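Local coordinates for short-chain type dehydrogenase/reductase (Mycobacterium ulcerans, PDB 3SVT), which probably catalyses a nicotinamide-dependent oxidation or reduction, as a member of the short-chain dehydrogenase/reductase family, at residues Gly26-Leu31 with Ala36-Val41; Tyr129-Ala134 with His173-Ala178; Glu68-Thr73 with Ala79-Ala84. All blocks are in the same frame, centred on the assembly; numbering follows the deposited sequence.

Overall arrangement
Three pairings illustrate how a Rossmann-type core is put together from a parallel sheet and its flanking helices. Contacts 1 and 3 both lean on the sheet, where strands 37-42 and 64-69 are neighbours, and they touch directly as Met39 packs on Glu68 and Ala84. Contact 1 is fully buried, aliphatic, and closed by one backbone hydrogen bond. Contact 3 is only partly buried and rests carboxylate and hydroxyl oxygens on alanine methyls. Contact 2, also buried, is purely apolar and joins two helices, not a helix and a strand; its centre lies about 20 Å from that of contact 1, while Tyr129 and His133 pack against contact 3.

Contact 1: Gly26-Leu31 with Ala36-Val41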
ATOM      1  N   GLY B  26     -19.306 -17.383 -14.994  1.00 32.60           N
ATOM      2  CA  GLY B  26     -20.060 -16.131 -14.933  1.00 32.85           C
ATOM      3  C   GLY B  26     -19.494 -15.053 -15.844  1.00 31.77           C
ATOM      4  O   GLY B  26     -20.234 -14.299 -16.453  1.00 31.36           O
ATOM      5  N   VAL B  27     -18.173 -14.965 -15.922  1.00 30.46           N
ATOM      6  CA  VAL B  27     -17.558 -13.967 -16.768  1.00 29.95           C
ATOM      7  C   VAL B  27     -17.832 -14.278 -18.251  1.00 30.23           C
ATOM      8  O   VAL B  27     -18.170 -13.386 -19.043  1.00 29.92           O
ATOM      9  CB  VAL B  27     -16.024 -13.864 -16.500  1.00 29.68           C
ATOM     10  CG1 VAL B  27     -15.375 -13.034 -17.576  1.00 29.06           C
ATOM     11  CG2 VAL B  27     -15.741 -13.286 -15.090  1.00 27.78           C
ATOM     12  N   ALA B  28     -17.682 -15.558 -18.595  1.00 29.46           N
ATOM     13  CA  ALA B  28     -17.967 -16.065 -19.917  1.00 29.84           C
ATOM     14  C   ALA B  28     -19.447 -15.847 -20.285  1.00 31.04           C
ATOM     15  O   ALA B  28     -19.770 -15.412 -21.395  1.00 30.71           O
ATOM     16  CB  ALA B  28     -17.606 -17.572 -19.985  1.00 29.40           C
ATOM     17  N   ALA B  29     -20.326 -16.124 -19.328  1.00 31.75           N
ATOM     18  CA  ALA B  29     -21.756 -15.921 -19.521  1.00 33.50           C
ATOM     19  C   ALA B  29     -22.032 -14.472 -19.884  1.00 33.89           C
ATOM     20  O   ALA B  29     -22.720 -14.183 -20.870  1.00 35.25           O
ATOM     21  CB  ALA B  29     -22.527 -16.294 -18.262  1.00 33.42           C
ATOM     22  N   GLY B  30     -21.512 -13.565 -19.058  1.00 33.47           N
ATOM     23  CA  GLY B  30     -21.649 -12.135 -19.290  1.00 33.79           C
ATOM     24  C   GLY B  30     -21.230 -11.678 -20.672  1.00 33.55           C
ATOM     25  O   GLY B  30     -21.944 -10.926 -21.343  1.00 34.97           O
ATOM     26  N   LEU B  31     -20.060 -12.117 -21.098  1.00 33.05           N
ATOM     27  CA  LEU B  31     -19.501 -11.706 -22.401  1.00 33.27           C
ATOM     28  C   LEU B  31     -20.301 -12.235 -23.581  1.00 33.93           C
ATOM     29  O   LEU B  31     -20.606 -11.492 -24.541  1.00 35.15           O
ATOM     30  CB  LEU B  31     -18.041 -12.167 -22.516  1.00 31.77           C
ATOM     31  CG  LEU B  31     -17.048 -11.404 -21.621  1.00 31.97           C
ATOM     32  CD1 LEU B  31     -15.676 -12.082 -21.592  1.00 31.30           C
ATOM     33  CD2 LEU B  31     -16.899  -9.968 -22.063  1.00 29.93           C
ATOM     34  N   ALA B  36     -20.238 -11.107 -27.409  1.00 36.53           N
ATOM     35  CA  ALA B  36     -18.832 -11.479 -27.612  1.00 35.78           C
ATOM     36  C   ALA B  36     -18.650 -12.951 -28.015  1.00 35.38           C
ATOM     37  O   ALA B  36     -19.511 -13.809 -27.746  1.00 34.83           O
ATOM     38  CB  ALA B  36     -18.003 -11.197 -26.350  1.00 33.91           C
ATOM     39  N   SER B  37     -17.501 -13.213 -28.654  1.00 34.80           N
ATOM     40  CA  SER B  37     -16.966 -14.564 -28.823  1.00 33.86           C
ATOM     41  C   SER B  37     -16.012 -14.893 -27.682  1.00 32.15           C
ATOM     42  O   SER B  37     -15.062 -14.156 -27.402  1.00 31.43           O
ATOM     43  CB  SER B  37     -16.235 -14.689 -30.158  1.00 34.94           C
ATOM     44  OG  SER B  37     -17.167 -14.637 -31.217  1.00 35.31           O
ATOM     45  N   VAL B  38     -16.277 -16.007 -27.016  1.00 31.68           N
ATOM     46  CA  VAL B  38     -15.475 -16.438 -25.911  1.00 30.30           C
ATOM     47  C   VAL B  38     -14.958 -17.864 -26.155  1.00 30.12           C
ATOM     48  O   VAL B  38     -15.702 -18.723 -26.628  1.00 31.50           O
ATOM     49  CB  VAL B  38     -16.285 -16.419 -24.619  1.00 29.56           C
ATOM     50  CG1 VAL B  38     -15.397 -16.852 -23.428  1.00 28.97           C
ATOM     51  CG2 VAL B  38     -16.875 -15.020 -24.379  1.00 31.50           C
ATOM     52  N   MET B  39     -13.686 -18.091 -25.835  1.00 28.57           N
ATOM     53  CA  MET B  39     -13.154 -19.426 -25.608  1.00 28.39           C
ATOM     54  C   MET B  39     -12.894 -19.581 -24.111  1.00 27.28           C
ATOM     55  O   MET B  39     -12.148 -18.778 -23.504  1.00 26.97           O
ATOM     56  CB  MET B  39     -11.849 -19.656 -26.373  1.00 28.36           C
ATOM     57  CG  MET B  39     -11.408 -21.118 -26.366  1.00 30.71           C
ATOM     58  SD  MET B  39      -9.817 -21.419 -27.168  1.00 36.22           S
ATOM     59  CE  MET B  39     -10.343 -21.435 -28.886  1.00 36.11           C
ATOM     60  N   ILE B  40     -13.535 -20.581 -23.521  1.00 26.83           N
ATOM     61  CA  ILE B  40     -13.263 -20.992 -22.147  1.00 27.39           C
ATOM     62  C   ILE B  40     -12.282 -22.166 -22.127  1.00 28.19           C
ATOM     63  O   ILE B  40     -12.441 -23.134 -22.863  1.00 29.73           O
ATOM     64  CB  ILE B  40     -14.524 -21.395 -21.361  1.00 27.34           C
ATOM     65  CG1 ILE B  40     -15.357 -22.466 -22.110  1.00 29.58           C
ATOM     66  CG2 ILE B  40     -15.371 -20.152 -21.065  1.00 27.44           C
ATOM     67  CD1 ILE B  40     -16.556 -22.991 -21.301  1.00 29.37           C
ATOM     68  N   VAL B  41     -11.259 -22.071 -21.296  1.00 28.43           N
ATOM     69  CA  VAL B  41     -10.320 -23.161 -21.146  1.00 28.55           C
ATOM     70  C   VAL B  41     -10.293 -23.565 -19.673  1.00 29.52           C
ATOM     71  O   VAL B  41     -10.629 -22.760 -18.783  1.00 28.99           O
ATOM     72  CB  VAL B  41      -8.931 -22.775 -21.651  1.00 28.57           C
ATOM     73  CG1 VAL B  41      -8.978 -22.369 -23.119  1.00 28.66           C
ATOM     74  CG2 VAL B  41      -8.317 -21.664 -20.800  1.00 28.65           C
TER
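Val38 holds CG1 anti to its backbone N (chi1 -179°), a setting that splays its two methyls along the helix 26-31: Val38 CG2 rests on Leu31 CB at 3.6 Å, while Val38 CG1 faces Ala28 CB less closely, at 4.2 Å. Two residues on, Ile40 tucks CG1 between its backbone N and carbonyl carbon (chi1 53°), and this leaves the branch methyl CG2 to make the touch, 3.6 Å from Ala28 CB. The small methyl of Ala28 thus takes a branch methyl from each of two beta-branched residues, and the axes of the short segments, helix 26-31 and strand 37-41, come within 8.5 Å. They run nearly antiparallel, at 162°, as expected where a helix returns the chain to the start of the next strand. Strand 13-17, helix 22-33 and strand 37-42 form the beta-alpha-beta unit that opens the Rossmann fold, whose strand-to-helix turn carries the glycine-rich cofactor motif in this family. At the returning end the backbone itself joins in. Ala36 N donates to Leu31 O over 2.9 Å in a fairly straight bond, the donor tilted out of the carbonyl plane. The methyl of Ala36 comes up against the same oxygen, with Ala36 CB 3.2 Å from Leu31 O, and also meets the CB of Leu31. Phe9 packs on both Leu31 and Ala36, and Val16 of strand 13-17 lies against Val38.

Contact 2: Tyr129-Ala134 with His173-Ala178; sequences YVLKHA and HLMQLA
Leu131 reaches from its helix to meet Leu174, Met175 and Ala178 on the other, and it is involved in every side-chain contact between the two segments. Its CB serves as a spacer, making no close approach to the second helix. From there CG stands anti to the backbone N (chi1 -179°), which sends the branch point outward; the second torsion then turns both methyls toward the far helix. Leu131 CD1 touches the methyl of Ala178, at 4.1 Å from Ala178 CB. Leu131 CD2 does more: it lies 3.6 Å from Ala178 CB and 3.8 Å from Leu174 CG, and at the margin of contact it meets Met175 CE at 4.2 Å. Leu174 answers in kind, its own CG also anti to the backbone N, so that the two leucines face each other tip to tip, with Leu174 CD1 as close to Leu131 CD2 as Leu174 CG is. Met175 enters from one flank through its terminal methyl.

With Leu131 and Leu174 meeting by their ends, the axes of the short segments stand 11.7 Å apart and run nearly parallel, at 17°, and the joint is wholly apolar.

Helices 113-140 and 163-182, the second of which begins with the Tyr-X-X-X-Lys motif of the family, lie together on one side of the parallel sheet. Phe146 of strand 144-149 and Val189 of strand 187-198 pack beneath the joint, touching both Leu131 and Met175. On another flank Ile108 of a neighbouring subunit packs on Leu174 and Lys132, while helix 75-89 lies next to helix 113-140 and supplies Glu75, the salt-bridge partner of Lys132.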
ATOM      1  N   TYR B 129       2.354 -18.080 -17.938  1.00 24.49           N
ATOM      2  CA  TYR B 129       2.181 -18.641 -19.289  1.00 24.86           C
ATOM      3  C   TYR B 129       1.004 -17.986 -20.020  1.00 25.37           C
ATOM      4  O   TYR B 129       1.122 -17.608 -21.199  1.00 24.89           O
ATOM      5  CB  TYR B 129       2.024 -20.156 -19.293  1.00 24.58           C
ATOM      6  CG  TYR B 129       3.060 -20.929 -18.525  1.00 23.75           C
ATOM      7  CD1 TYR B 129       4.372 -20.510 -18.450  1.00 23.34           C
ATOM      8  CD2 TYR B 129       2.718 -22.100 -17.881  1.00 25.54           C
ATOM      9  CE1 TYR B 129       5.303 -21.239 -17.744  1.00 23.52           C
ATOM     10  CE2 TYR B 129       3.633 -22.814 -17.180  1.00 25.30           C
ATOM     11  CZ  TYR B 129       4.924 -22.380 -17.105  1.00 24.35           C
ATOM     12  OH  TYR B 129       5.845 -23.119 -16.389  1.00 23.12           O
ATOM     13  N   VAL B 130      -0.125 -17.854 -19.327  1.00 25.24           N
ATOM     14  CA  VAL B 130      -1.294 -17.237 -19.925  1.00 25.47           C
ATOM     15  C   VAL B 130      -1.010 -15.808 -20.373  1.00 25.12           C
ATOM     16  O   VAL B 130      -1.348 -15.428 -21.492  1.00 24.20           O
ATOM     17  CB  VAL B 130      -2.517 -17.288 -18.981  1.00 25.63           C
ATOM     18  CG1 VAL B 130      -3.663 -16.452 -19.534  1.00 26.72           C
ATOM     19  CG2 VAL B 130      -2.992 -18.757 -18.822  1.00 25.35           C
ATOM     20  N   LEU B 131      -0.356 -15.034 -19.512  1.00 25.02           N
ATOM     21  CA  LEU B 131      -0.063 -13.635 -19.816  1.00 25.22           C
ATOM     22  C   LEU B 131       0.980 -13.487 -20.947  1.00 25.92           C
ATOM     23  O   LEU B 131       0.792 -12.684 -21.856  1.00 26.08           O
ATOM     24  CB  LEU B 131       0.406 -12.928 -18.559  1.00 24.97           C
ATOM     25  CG  LEU B 131       0.760 -11.423 -18.624  1.00 27.48           C
ATOM     26  CD1 LEU B 131      -0.440 -10.473 -18.670  1.00 28.10           C
ATOM     27  CD2 LEU B 131       1.605 -11.082 -17.454  1.00 29.22           C
ATOM     28  N   LYS B 132       2.068 -14.263 -20.868  1.00 25.16           N
ATOM     29  CA  LYS B 132       3.129 -14.256 -21.866  1.00 25.14           C
ATOM     30  C   LYS B 132       2.540 -14.392 -23.254  1.00 25.92           C
ATOM     31  O   LYS B 132       2.771 -13.558 -24.121  1.00 25.46           O
ATOM     32  CB  LYS B 132       4.089 -15.414 -21.587  1.00 25.14           C
ATOM     33  CG  LYS B 132       5.316 -15.562 -22.519  1.00 26.07           C
ATOM     34  CD  LYS B 132       6.198 -16.684 -22.029  1.00 26.15           C
ATOM     35  CE  LYS B 132       7.264 -17.117 -23.023  1.00 27.78           C
ATOM     36  NZ  LYS B 132       7.968 -18.364 -22.530  1.00 26.30           N
ATOM     37  N   HIS B 133       1.761 -15.450 -23.457  1.00 26.71           N
ATOM     38  CA  HIS B 133       1.299 -15.781 -24.792  1.00 27.29           C
ATOM     39  C   HIS B 133       0.109 -14.946 -25.237  1.00 28.06           C
ATOM     40  O   HIS B 133       0.023 -14.547 -26.418  1.00 28.20           O
ATOM     41  CB  HIS B 133       1.049 -17.293 -24.903  1.00 27.95           C
ATOM     42  CG  HIS B 133       2.307 -18.097 -24.804  1.00 27.78           C
ATOM     43  ND1 HIS B 133       3.144 -18.286 -25.881  1.00 30.28           N
ATOM     44  CD2 HIS B 133       2.904 -18.707 -23.749  1.00 29.53           C
ATOM     45  CE1 HIS B 133       4.190 -18.999 -25.503  1.00 30.56           C
ATOM     46  NE2 HIS B 133       4.072 -19.265 -24.211  1.00 30.63           N
ATOM     47  N   ALA B 134      -0.804 -14.660 -24.315  1.00 27.26           N
ATOM     48  CA  ALA B 134      -1.934 -13.797 -24.658  1.00 27.75           C
ATOM     49  C   ALA B 134      -1.446 -12.392 -25.033  1.00 27.67           C
ATOM     50  O   ALA B 134      -1.919 -11.784 -26.010  1.00 27.94           O
ATOM     51  CB  ALA B 134      -2.894 -13.730 -23.476  1.00 27.09           C
ATOM     52  N   HIS B 173       1.486  -8.597  -8.414  1.00 24.30           N
ATOM     53  CA  HIS B 173       2.670  -7.905  -8.853  1.00 24.37           C
ATOM     54  C   HIS B 173       2.915  -8.116 -10.354  1.00 23.64           C
ATOM     55  O   HIS B 173       3.305  -7.178 -11.054  1.00 22.39           O
ATOM     56  CB  HIS B 173       3.909  -8.304  -8.046  1.00 24.65           C
ATOM     57  CG  HIS B 173       5.106  -7.474  -8.369  1.00 24.31           C
ATOM     58  ND1 HIS B 173       5.425  -6.329  -7.676  1.00 26.30           N
ATOM     59  CD2 HIS B 173       6.035  -7.593  -9.344  1.00 24.82           C
ATOM     60  CE1 HIS B 173       6.497  -5.777  -8.215  1.00 26.03           C
ATOM     61  NE2 HIS B 173       6.882  -6.518  -9.235  1.00 23.99           N
ATOM     62  N   LEU B 174       2.696  -9.347 -10.829  1.00 23.41           N
ATOM     63  CA  LEU B 174       2.925  -9.658 -12.247  1.00 23.99           C
ATOM     64  C   LEU B 174       1.998  -8.845 -13.161  1.00 23.72           C
ATOM     65  O   LEU B 174       2.415  -8.405 -14.233  1.00 23.91           O
ATOM     66  CB  LEU B 174       2.772 -11.164 -12.508  1.00 23.97           C
ATOM     67  CG  LEU B 174       2.859 -11.660 -13.954  1.00 24.16           C
ATOM     68  CD1 LEU B 174       4.166 -11.296 -14.608  1.00 23.62           C
ATOM     69  CD2 LEU B 174       2.678 -13.168 -13.933  1.00 24.94           C
ATOM     70  N   MET B 175       0.750  -8.628 -12.731  1.00 24.11           N
ATOM     71  CA  MET B 175      -0.183  -7.777 -13.477  1.00 23.88           C
ATOM     72  C   MET B 175       0.348  -6.347 -13.568  1.00 23.48           C
ATOM     73  O   MET B 175       0.352  -5.725 -14.659  1.00 24.03           O
ATOM     74  CB  MET B 175      -1.568  -7.747 -12.820  1.00 24.01           C
ATOM     75  CG  MET B 175      -2.365  -9.061 -12.757  1.00 24.72           C
ATOM     76  SD  MET B 175      -2.644  -9.940 -14.292  1.00 25.65           S
ATOM     77  CE  MET B 175      -1.216 -11.050 -14.291  1.00 21.40           C
ATOM     78  N   GLN B 176       0.812  -5.823 -12.438  1.00 22.75           N
ATOM     79  CA  GLN B 176       1.414  -4.473 -12.429  1.00 23.92           C
ATOM     80  C   GLN B 176       2.695  -4.335 -13.285  1.00 24.01           C
ATOM     81  O   GLN B 176       2.816  -3.382 -14.063  1.00 22.89           O
ATOM     82  CB  GLN B 176       1.631  -4.003 -10.996  1.00 23.92           C
ATOM     83  CG  GLN B 176       0.300  -3.774 -10.303  1.00 23.79           C
ATOM     84  CD  GLN B 176       0.446  -3.137  -8.971  1.00 26.91           C
ATOM     85  OE1 GLN B 176       1.258  -3.579  -8.163  1.00 28.00           O
ATOM     86  NE2 GLN B 176      -0.336  -2.087  -8.721  1.00 26.18           N
ATOM     87  N   LEU B 177       3.607  -5.314 -13.187  1.00 23.65           N
ATOM     88  CA  LEU B 177       4.794  -5.345 -14.038  1.00 23.17           C
ATOM     89  C   LEU B 177       4.428  -5.336 -15.528  1.00 23.34           C
ATOM     90  O   LEU B 177       4.952  -4.523 -16.302  1.00 22.74           O
ATOM     91  CB  LEU B 177       5.614  -6.586 -13.721  1.00 23.97           C
ATOM     92  CG  LEU B 177       6.894  -6.900 -14.500  1.00 25.72           C
ATOM     93  CD1 LEU B 177       7.868  -5.732 -14.424  1.00 27.30           C
ATOM     94  CD2 LEU B 177       7.516  -8.211 -13.958  1.00 25.59           C
ATOM     95  N   ALA B 178       3.523  -6.241 -15.923  1.00 22.77           N
ATOM     96  CA  ALA B 178       3.062  -6.330 -17.302  1.00 22.84           C
ATOM     97  C   ALA B 178       2.386  -5.032 -17.812  1.00 22.25           C
ATOM     98  O   ALA B 178       2.611  -4.592 -18.961  1.00 22.32           O
ATOM     99  CB  ALA B 178       2.139  -7.544 -17.474  1.00 22.39           C
TER

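Contact 3: Glu68-Thr73 with Ala79-Ala84; sequences EPTDIT and ARAVDA
Glu68 and Thr70 meet the helix 79-84 through oxygen atoms, yet what each oxygen finds there is an alanine methyl. Glu68 is bent at its second torsion (chi2 -72°), which turns the carboxylate so that one oxygen, Glu68 OE2, comes to 4.0 Å from Ala84 CB. Thr70 sets its hydroxyl beside the backbone N (chi1 -63°), and OG1 arrives 3.8 Å from Ala81 CB. Ala81 and Ala84, three residues apart, present their methyls to the same side, and such short side chains let the backbones draw near: the CA atoms of Glu68 and Ala81 are 6.5 Å from each other. Past this point the chain leaves the helix surface and makes its own local lock. Asp71 OD1 accepts from Thr73 N at 2.8 Å, closing an Asx turn, and from Thr73 OG1 at 2.6 Å. Both donors reach it from one face of the carboxylate plane, the hydroxyl on the syn side and the amide on the anti side, a double grip that should fix the rotation of the acid. In relatives with this fold, the turn after this strand borders the adenine end of the cofactor site. Glu77 steadies the turn further by accepting from Asp71 N. The contact lies where strand 64-69 hands over to helix 75-89, with Met39 and Val41 of strand 37-42 packed against both segments and Leu122 of helix 113-140 against Ile72 and Thr73.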
ATOM      1  N   GLU B  68     -11.508 -25.362 -25.133  1.00 34.19           N
ATOM      2  CA  GLU B  68     -10.324 -26.192 -25.329  1.00 34.64           C
ATOM      3  C   GLU B  68      -9.870 -26.667 -23.944  1.00 33.88           C
ATOM      4  O   GLU B  68      -9.545 -25.852 -23.098  1.00 31.77           O
ATOM      5  CB  GLU B  68      -9.180 -25.410 -25.980  1.00 34.67           C
ATOM      6  CG  GLU B  68      -9.437 -24.860 -27.390  1.00 37.81           C
ATOM      7  CD  GLU B  68      -9.472 -25.913 -28.478  1.00 43.56           C
ATOM      8  OE1 GLU B  68      -9.555 -27.124 -28.155  1.00 48.10           O
ATOM      9  OE2 GLU B  68      -9.445 -25.519 -29.675  1.00 45.59           O
ATOM     10  N   PRO B  69      -9.869 -27.988 -23.699  1.00 35.07           N
ATOM     11  CA  PRO B  69      -9.268 -28.483 -22.449  1.00 34.82           C
ATOM     12  C   PRO B  69      -7.785 -28.117 -22.404  1.00 33.98           C
ATOM     13  O   PRO B  69      -7.084 -28.261 -23.402  1.00 32.96           O
ATOM     14  CB  PRO B  69      -9.442 -29.999 -22.527  1.00 36.42           C
ATOM     15  CG  PRO B  69     -10.312 -30.260 -23.692  1.00 37.19           C
ATOM     16  CD  PRO B  69     -10.286 -29.081 -24.593  1.00 36.22           C
ATOM     17  N   THR B  70      -7.336 -27.597 -21.261  1.00 33.32           N
ATOM     18  CA  THR B  70      -6.009 -27.005 -21.127  1.00 31.93           C
ATOM     19  C   THR B  70      -5.571 -27.140 -19.669  1.00 32.50           C
ATOM     20  O   THR B  70      -6.284 -26.711 -18.766  1.00 31.07           O
ATOM     21  CB  THR B  70      -6.051 -25.507 -21.454  1.00 31.37           C
ATOM     22  OG1 THR B  70      -6.444 -25.289 -22.815  1.00 31.00           O
ATOM     23  CG2 THR B  70      -4.705 -24.839 -21.201  1.00 31.59           C
ATOM     24  N   ASP B  71      -4.418 -27.755 -19.438  1.00 32.86           N
ATOM     25  CA  ASP B  71      -3.804 -27.736 -18.125  1.00 32.79           C
ATOM     26  C   ASP B  71      -2.776 -26.615 -18.155  1.00 32.29           C
ATOM     27  O   ASP B  71      -1.692 -26.753 -18.741  1.00 31.64           O
ATOM     28  CB  ASP B  71      -3.139 -29.071 -17.790  1.00 34.51           C
ATOM     29  CG  ASP B  71      -2.341 -29.025 -16.480  1.00 34.00           C
ATOM     30  OD1 ASP B  71      -2.051 -27.939 -15.949  1.00 33.30           O
ATOM     31  OD2 ASP B  71      -1.991 -30.092 -15.977  1.00 38.06           O
ATOM     32  N   ILE B  72      -3.121 -25.504 -17.507  1.00 31.85           N
ATOM     33  CA  ILE B  72      -2.319 -24.285 -17.594  1.00 31.25           C
ATOM     34  C   ILE B  72      -0.965 -24.393 -16.898  1.00 30.93           C
ATOM     35  O   ILE B  72      -0.192 -23.458 -16.989  1.00 30.56           O
ATOM     36  CB  ILE B  72      -3.065 -22.998 -17.027  1.00 31.39           C
ATOM     37  CG1 ILE B  72      -3.322 -23.130 -15.538  1.00 31.71           C
ATOM     38  CG2 ILE B  72      -4.377 -22.707 -17.766  1.00 31.34           C
ATOM     39  CD1 ILE B  72      -3.456 -21.758 -14.853  1.00 33.37           C
ATOM     40  N   THR B  73      -0.679 -25.503 -16.205  1.00 31.52           N
ATOM     41  CA  THR B  73       0.680 -25.761 -15.707  1.00 31.49           C
ATOM     42  C   THR B  73       1.615 -26.285 -16.805  1.00 32.18           C
ATOM     43  O   THR B  73       2.827 -26.392 -16.606  1.00 31.28           O
ATOM     44  CB  THR B  73       0.712 -26.701 -14.462  1.00 32.76           C
ATOM     45  OG1 THR B  73       0.318 -28.044 -14.818  1.00 32.57           O
ATOM     46  CG2 THR B  73      -0.198 -26.159 -13.352  1.00 31.72           C
ATOM     47  N   ALA B  79      -0.167 -22.121 -24.762  1.00 29.07           N
ATOM     48  CA  ALA B  79       0.202 -21.466 -26.016  1.00 29.74           C
ATOM     49  C   ALA B  79      -0.728 -21.885 -27.162  1.00 30.48           C
ATOM     50  O   ALA B  79      -1.084 -21.078 -28.035  1.00 30.51           O
ATOM     51  CB  ALA B  79       1.676 -21.791 -26.362  1.00 30.42           C
ATOM     52  N   ARG B  80      -1.118 -23.154 -27.167  1.00 31.67           N
ATOM     53  CA  ARG B  80      -1.978 -23.685 -28.235  1.00 33.39           C
ATOM     54  C   ARG B  80      -3.375 -23.085 -28.171  1.00 32.21           C
ATOM     55  O   ARG B  80      -3.953 -22.732 -29.188  1.00 32.00           O
ATOM     56  CB  ARG B  80      -2.118 -25.188 -28.128  1.00 34.99           C
ATOM     57  CG  ARG B  80      -0.965 -25.958 -28.697  1.00 39.41           C
ATOM     58  CD  ARG B  80      -1.404 -27.373 -28.961  1.00 45.38           C
ATOM     59  NE  ARG B  80      -0.381 -28.363 -28.645  1.00 51.07           N
ATOM     60  CZ  ARG B  80       0.793 -28.487 -29.275  1.00 55.38           C
ATOM     61  NH1 ARG B  80       1.151 -27.652 -30.254  1.00 56.00           N
ATOM     62  NH2 ARG B  80       1.630 -29.452 -28.903  1.00 58.29           N
ATOM     63  N   ALA B  81      -3.885 -22.981 -26.952  1.00 31.04           N
ATOM     64  CA  ALA B  81      -5.174 -22.393 -26.690  1.00 30.58           C
ATOM     65  C   ALA B  81      -5.198 -20.940 -27.091  1.00 29.61           C
ATOM     66  O   ALA B  81      -6.187 -20.459 -27.626  1.00 30.06           O
ATOM     67  CB  ALA B  81      -5.505 -22.545 -25.202  1.00 29.84           C
ATOM     68  N   VAL B  82      -4.115 -20.218 -26.820  1.00 29.39           N
ATOM     69  CA  VAL B  82      -4.038 -18.826 -27.227  1.00 28.88           C
ATOM     70  C   VAL B  82      -3.987 -18.688 -28.763  1.00 30.14           C
ATOM     71  O   VAL B  82      -4.586 -17.797 -29.303  1.00 29.56           O
ATOM     72  CB  VAL B  82      -2.844 -18.119 -26.582  1.00 28.82           C
ATOM     73  CG1 VAL B  82      -2.669 -16.752 -27.175  1.00 27.17           C
ATOM     74  CG2 VAL B  82      -3.037 -18.036 -25.018  1.00 26.60           C
ATOM     75  N   ASP B  83      -3.255 -19.559 -29.442  1.00 32.45           N
ATOM     76  CA  ASP B  83      -3.249 -19.601 -30.927  1.00 34.94           C
ATOM     77  C   ASP B  83      -4.657 -19.792 -31.467  1.00 35.01           C
ATOM     78  O   ASP B  83      -5.084 -19.097 -32.374  1.00 36.02           O
ATOM     79  CB  ASP B  83      -2.407 -20.768 -31.462  1.00 36.40           C
ATOM     80  CG  ASP B  83      -0.932 -20.654 -31.115  1.00 38.62           C
ATOM     81  OD1 ASP B  83      -0.455 -19.542 -30.846  1.00 42.03           O
ATOM     82  OD2 ASP B  83      -0.238 -21.694 -31.139  1.00 43.12           O
ATOM     83  N   ALA B  84      -5.358 -20.754 -30.899  1.00 35.24           N
ATOM     84  CA  ALA B  84      -6.696 -21.106 -31.362  1.00 35.80           C
ATOM     85  C   ALA B  84      -7.677 -19.965 -31.187  1.00 35.52           C
ATOM     86  O   ALA B  84      -8.421 -19.655 -32.087  1.00 35.57           O
ATOM     87  CB  ALA B  84      -7.189 -22.314 -30.618  1.00 36.13           C
TER